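Long-range contacts in mandelate racemase/muconate lactonizing enzyme family protein (Roseovarius sp. TM1035, PDB 3T9P), which probably acts as an isomerase or related enzyme of the mandelate racemase/muconate lactonizing enzyme family in the enolase superfamily: residues W112-K117 with P367-V371; P147-A151 with A187-V192. One frame throughout, in Å; residues are numbered along the deposited sequence.

Contact 1 (W112-K117 with P367-V371)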
loop_
_atom_site.group_PDB
_atom_site.type_symbol
_atom_site.label_atom_id
_atom_site.label_comp_id
_atom_site.label_asym_id
_atom_site.label_seq_id
_atom_site.Cartn_x
_atom_site.Cartn_y
_atom_site.Cartn_z
ATOM N N TRP A 112 -6.904 -15.269 -16.551
ATOM C CA TRP A 112 -7.407 -14.852 -17.895
ATOM C C TRP A 112 -6.772 -15.721 -18.989
ATOM O O TRP A 112 -7.431 -16.062 -19.949
ATOM C CB TRP A 112 -7.125 -13.332 -18.148
ATOM C CG TRP A 112 -8.018 -12.455 -17.275
ATOM C CD1 TRP A 112 -7.646 -11.667 -16.175
ATOM C CD2 TRP A 112 -9.402 -12.270 -17.461
ATOM N NE1 TRP A 112 -8.735 -10.994 -15.694
ATOM C CE2 TRP A 112 -9.848 -11.382 -16.434
ATOM C CE3 TRP A 112 -10.340 -12.781 -18.407
ATOM C CZ2 TRP A 112 -11.197 -10.998 -16.321
ATOM C CZ3 TRP A 112 -11.709 -12.438 -18.256
ATOM C CH2 TRP A 112 -12.116 -11.548 -17.222
ATOM N N ASP A 113 -5.480 -15.968 -18.900
ATOM C CA ASP A 113 -4.782 -16.755 -19.938
ATOM C C ASP A 113 -5.341 -18.185 -19.930
ATOM O O ASP A 113 -5.567 -18.759 -20.971
ATOM C CB ASP A 113 -3.267 -16.834 -19.623
ATOM C CG ASP A 113 -2.436 -17.482 -20.820
ATOM O OD1 ASP A 113 -2.539 -16.940 -21.976
ATOM O OD2 ASP A 113 -1.703 -18.534 -20.547
ATOM N N MET A 114 -5.569 -18.717 -18.753
ATOM C CA MET A 114 -6.184 -20.043 -18.590
ATOM C C MET A 114 -7.524 -20.114 -19.293
ATOM O O MET A 114 -7.740 -21.019 -20.148
ATOM C CB MET A 114 -6.252 -20.463 -17.085
ATOM C CG MET A 114 -6.745 -21.962 -16.849
ATOM S SD MET A 114 -8.559 -22.078 -17.060
ATOM C CE MET A 114 -9.101 -21.099 -15.639
ATOM N N ARG A 115 -8.440 -19.188 -18.970
ATOM C CA ARG A 115 -9.770 -19.166 -19.585
ATOM C C ARG A 115 -9.687 -18.916 -21.084
ATOM O O ARG A 115 -10.366 -19.553 -21.844
ATOM C CB ARG A 115 -10.640 -18.078 -18.927
ATOM C CG ARG A 115 -12.055 -18.049 -19.465
ATOM C CD ARG A 115 -12.882 -17.101 -18.638
ATOM N NE ARG A 115 -14.117 -16.906 -19.365
ATOM C CZ ARG A 115 -14.952 -15.899 -19.179
ATOM N NH1 ARG A 115 -14.679 -14.934 -18.297
ATOM N NH2 ARG A 115 -16.039 -15.827 -19.931
ATOM N N GLY A 116 -8.768 -18.080 -21.520
ATOM C CA GLY A 116 -8.553 -17.831 -22.946
ATOM C C GLY A 116 -8.158 -19.093 -23.731
ATOM O O GLY A 116 -8.788 -19.389 -24.786
ATOM N N LYS A 117 -7.186 -19.853 -23.211
ATOM C CA LYS A 117 -6.780 -21.164 -23.804
ATOM C C LYS A 117 -7.864 -22.215 -23.747
ATOM O O LYS A 117 -8.024 -23.005 -24.663
ATOM C CB LYS A 117 -5.519 -21.642 -23.097
ATOM C CG LYS A 117 -4.316 -20.762 -23.628
ATOM C CD LYS A 117 -3.101 -20.905 -22.630
ATOM C CE LYS A 117 -1.872 -20.239 -23.221
ATOM N NZ LYS A 117 -0.736 -20.185 -22.309
ATOM N N PRO A 367 -4.786 -17.826 -28.527
ATOM C CA PRO A 367 -5.637 -17.814 -27.282
ATOM C C PRO A 367 -4.907 -17.239 -26.062
ATOM O O PRO A 367 -3.667 -17.316 -26.053
ATOM C CB PRO A 367 -5.910 -19.290 -26.964
ATOM C CG PRO A 367 -5.645 -20.059 -28.263
ATOM C CD PRO A 367 -4.602 -19.172 -29.105
ATOM N N GLY A 368 -5.683 -16.773 -25.057
ATOM C CA GLY A 368 -5.126 -16.118 -23.843
ATOM C C GLY A 368 -4.341 -14.880 -24.248
ATOM O O GLY A 368 -4.813 -14.111 -25.064
ATOM N N TRP A 369 -3.135 -14.675 -23.679
ATOM C CA TRP A 369 -2.355 -13.504 -23.918
ATOM C C TRP A 369 -1.679 -13.596 -25.234
ATOM O O TRP A 369 -1.172 -12.540 -25.766
ATOM C CB TRP A 369 -1.260 -13.282 -22.874
ATOM C CG TRP A 369 -1.841 -13.057 -21.491
ATOM C CD1 TRP A 369 -1.617 -13.820 -20.362
ATOM C CD2 TRP A 369 -2.747 -12.042 -21.126
ATOM N NE1 TRP A 369 -2.389 -13.319 -19.288
ATOM C CE2 TRP A 369 -3.079 -12.232 -19.734
ATOM C CE3 TRP A 369 -3.307 -10.974 -21.801
ATOM C CZ2 TRP A 369 -3.948 -11.402 -19.046
ATOM C CZ3 TRP A 369 -4.221 -10.110 -21.087
ATOM C CH2 TRP A 369 -4.503 -10.349 -19.710
ATOM N N GLY A 370 -1.659 -14.800 -25.783
ATOM C CA GLY A 370 -0.955 -15.036 -27.059
ATOM C C GLY A 370 0.563 -14.980 -26.974
ATOM O O GLY A 370 1.195 -14.537 -27.942
ATOM N N VAL A 371 1.173 -15.378 -25.852
ATOM C CA VAL A 371 2.612 -15.202 -25.742
ATOM C C VAL A 371 3.113 -16.512 -25.183
ATOM O O VAL A 371 2.362 -17.181 -24.484
ATOM C CB VAL A 371 3.120 -14.017 -24.809
ATOM C CG1 VAL A 371 2.721 -12.608 -25.314
ATOM C CG2 VAL A 371 2.799 -14.214 -23.330
HETATM O O HOH W 1 -0.397 -16.784 -23.642
HETATM O O HOH W 2 1.763 -19.643 -23.352
#
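The polar centre of this contact is the D113 carboxylate, facing the type II' turn that runs from P367 to G370. W369 N donates to D113 OD1 over 2.9 Å, nearly straight at 164° and nearly along the oxygen's C-O axis. Water 1 also donates to OD1 and accepts from V371 N. The other oxygen, OD2, takes K117 NZ at 2.6 Å on its syn side, a salt bridge between residues one helical turn apart, and receives W50 N as well. The extended K117 chain carries its ammonium on to water 2, which donates to V371 O.

Most of the apolar contact is made by the W369 indole. With CG anti to the backbone N (chi1 -171°), D113 sets its carboxylate parallel to the indole, planes 3° apart and to one side of the ring plane, and brings CB to 3.5 Å from W369 CD1. W112 CB sits 3.8 Å from W369 CZ2, while W369 NE1 is hydrogen-bonded to T109 O. Separately, P367 CB packs on K117 CA at 3.8 Å.

Backbones come close where glycines meet: G116 CA and G368 CA are 3.9 Å apart, and a beta carbon on either would clash.

The carboxylate thus serves four donors, two of them backbone amides. Together they fix its rotation and probably favour the charged form, tying the turn of the C-terminal domain to helix 98-119 of the N-terminal domain.

Contact 2 (P147-A151 with A187-V192); sequences PEDEA and AVVPTV
From P147 beside V188 to A151 beside V192, two helices run side by side in the same general direction. Their axes approach to 8.9 Å and cross at -35°. The CA atoms remain close at both ends, 4.6 Å for P147 with V188 and 4.7 Å for A151 with V192. Helix 187-192 is kinked at P190, whose nitrogen cannot bond to the preceding turn.

No hydrogen bond crosses between the segments; the side chains meet through carbon. The P147 ring points into the neighbouring helix: its CG reaches A187 CB at 4.0 Å and also packs against the V188 backbone at CA, while its CB meets T191 CG2 at 3.7 Å. T191 divides its two branches. Its methyl, anti to the backbone N, faces P147, and OG1, turned back beside that nitrogen (chi1 -56°), donates to A187 O at 2.6 Å. That carbonyl also accepts T191 N, the two donors arriving from opposite faces of its plane. With a valine in place of T191, A187 O would probably lose its second donor, and the side chain the bond that fixes its rotation. Farther along, V192 CG2 packs against P147 O and the E150 stem, both on the side of helix 147-161, 4.1 Å from E150 CB; the E150 chain then bends away, its carboxylate meeting S140 and R153.

These are the first turn of helix 147-161 and the middle of helix 184-196, successive outer helices of the enolase-type barrel. Parallel strands 132-139, 165-169 and 201-205 alternate with them, so two consecutive beta-alpha-beta crossovers place the helices next to each other; a weak bond from W168 NE1 to V188 O links the second helix to strand 165-169.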
loop_
_atom_site.group_PDB
_atom_site.type_symbol
_atom_site.label_atom_id
_atom_site.label_comp_id
_atom_site.label_asym_id
_atom_site.label_seq_id
_atom_site.Cartn_x
_atom_site.Cartn_y
_atom_site.Cartn_z
ATOM N N PRO A 147 19.353 15.959 -24.902
ATOM C CA PRO A 147 18.327 16.333 -25.847
ATOM C C PRO A 147 18.659 15.862 -27.243
ATOM O O PRO A 147 17.830 15.320 -27.900
ATOM C CB PRO A 147 18.363 17.842 -25.769
ATOM C CG PRO A 147 18.711 18.088 -24.382
ATOM C CD PRO A 147 19.639 17.056 -23.980
ATOM N N GLU A 148 19.893 16.041 -27.657
ATOM C CA GLU A 148 20.322 15.619 -28.951
ATOM C C GLU A 148 20.293 14.136 -29.168
ATOM O O GLU A 148 19.871 13.699 -30.164
ATOM C CB GLU A 148 21.658 16.280 -29.297
ATOM C CG GLU A 148 21.601 17.838 -29.213
ATOM C CD GLU A 148 21.654 18.429 -27.763
ATOM O OE1 GLU A 148 21.930 17.724 -26.796
ATOM O OE2 GLU A 148 21.412 19.645 -27.604
ATOM N N ASP A 149 20.750 13.374 -28.197
ATOM C CA ASP A 149 20.664 11.952 -28.269
ATOM C C ASP A 149 19.217 11.415 -28.264
ATOM O O ASP A 149 18.915 10.496 -28.963
ATOM C CB ASP A 149 21.492 11.306 -27.180
ATOM C CG ASP A 149 22.993 11.371 -27.468
ATOM O OD1 ASP A 149 23.391 11.793 -28.539
ATOM O OD2 ASP A 149 23.759 10.988 -26.622
ATOM N N GLU A 150 18.357 11.984 -27.452
ATOM C CA GLU A 150 16.946 11.595 -27.415
ATOM C C GLU A 150 16.289 11.911 -28.756
ATOM O O GLU A 150 15.628 11.110 -29.298
ATOM C CB GLU A 150 16.214 12.309 -26.278
ATOM C CG GLU A 150 14.827 11.757 -25.989
ATOM C CD GLU A 150 14.870 10.366 -25.384
ATOM O OE1 GLU A 150 14.619 10.236 -24.168
ATOM O OE2 GLU A 150 15.157 9.403 -26.126
ATOM N N ALA A 151 16.583 13.063 -29.317
ATOM C CA ALA A 151 16.048 13.439 -30.617
ATOM C C ALA A 151 16.465 12.516 -31.729
ATOM O O ALA A 151 15.655 12.088 -32.502
ATOM C CB ALA A 151 16.441 14.830 -30.958
ATOM N N ALA A 187 16.021 22.845 -22.607
ATOM C CA ALA A 187 16.533 22.332 -23.844
ATOM C C ALA A 187 15.801 21.147 -24.454
ATOM O O ALA A 187 15.646 21.116 -25.752
ATOM C CB ALA A 187 18.007 22.001 -23.719
ATOM N N VAL A 188 15.381 20.197 -23.586
ATOM C CA VAL A 188 14.918 18.881 -24.080
ATOM C C VAL A 188 13.537 19.113 -24.778
ATOM O O VAL A 188 13.189 18.405 -25.714
ATOM C CB VAL A 188 14.839 17.790 -22.928
ATOM C CG1 VAL A 188 13.561 17.975 -22.094
ATOM C CG2 VAL A 188 14.855 16.454 -23.471
ATOM N N VAL A 189 12.802 20.123 -24.341
ATOM C CA VAL A 189 11.406 20.269 -24.755
ATOM C C VAL A 189 11.430 20.744 -26.248
ATOM O O VAL A 189 10.955 19.991 -27.156
ATOM C CB VAL A 189 10.630 21.224 -23.822
ATOM C CG1 VAL A 189 9.265 21.678 -24.451
ATOM C CG2 VAL A 189 10.384 20.620 -22.416
ATOM N N PRO A 190 12.094 21.920 -26.508
ATOM C CA PRO A 190 12.147 22.371 -27.956
ATOM C C PRO A 190 13.048 21.515 -28.819
ATOM O O PRO A 190 12.708 21.206 -29.977
ATOM C CB PRO A 190 12.607 23.879 -27.869
ATOM C CG PRO A 190 13.418 24.008 -26.576
ATOM C CD PRO A 190 12.509 23.000 -25.591
ATOM N N THR A 191 14.140 21.003 -28.268
ATOM C CA THR A 191 14.987 20.182 -29.133
ATOM C C THR A 191 14.350 18.929 -29.697
ATOM O O THR A 191 14.582 18.584 -30.864
ATOM C CB THR A 191 16.364 19.807 -28.354
ATOM O OG1 THR A 191 16.970 21.022 -27.961
ATOM C CG2 THR A 191 17.289 18.965 -29.157
ATOM N N VAL A 192 13.693 18.142 -28.848
ATOM C CA VAL A 192 13.092 16.885 -29.303
ATOM C C VAL A 192 11.866 17.218 -30.217
ATOM O O VAL A 192 11.678 16.628 -31.300
ATOM C CB VAL A 192 12.702 15.995 -28.071
ATOM C CG1 VAL A 192 11.942 14.741 -28.517
ATOM C CG2 VAL A 192 13.968 15.562 -27.370
#

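Overall arrangement
The two contacts lie on opposite sides of the chain's centre, their own centres 40 Å apart and their nearest atoms about 25 Å apart. Along the chain, contact 2 is nested inside the loop that contact 1 closes: helix 98-119 comes first, then helices 147-161 and 184-196, and finally the turn after strand 360-363. Contact 2 belongs wholly to the barrel domain, joining two neighbouring helices of its outer layer. Contact 1 instead joins the N-terminal domain to the end of the barrel domain, shortly before strand 382-387 returns to the N-terminal sheet. One contact therefore builds the barrel wall, while the other fastens the two domains together.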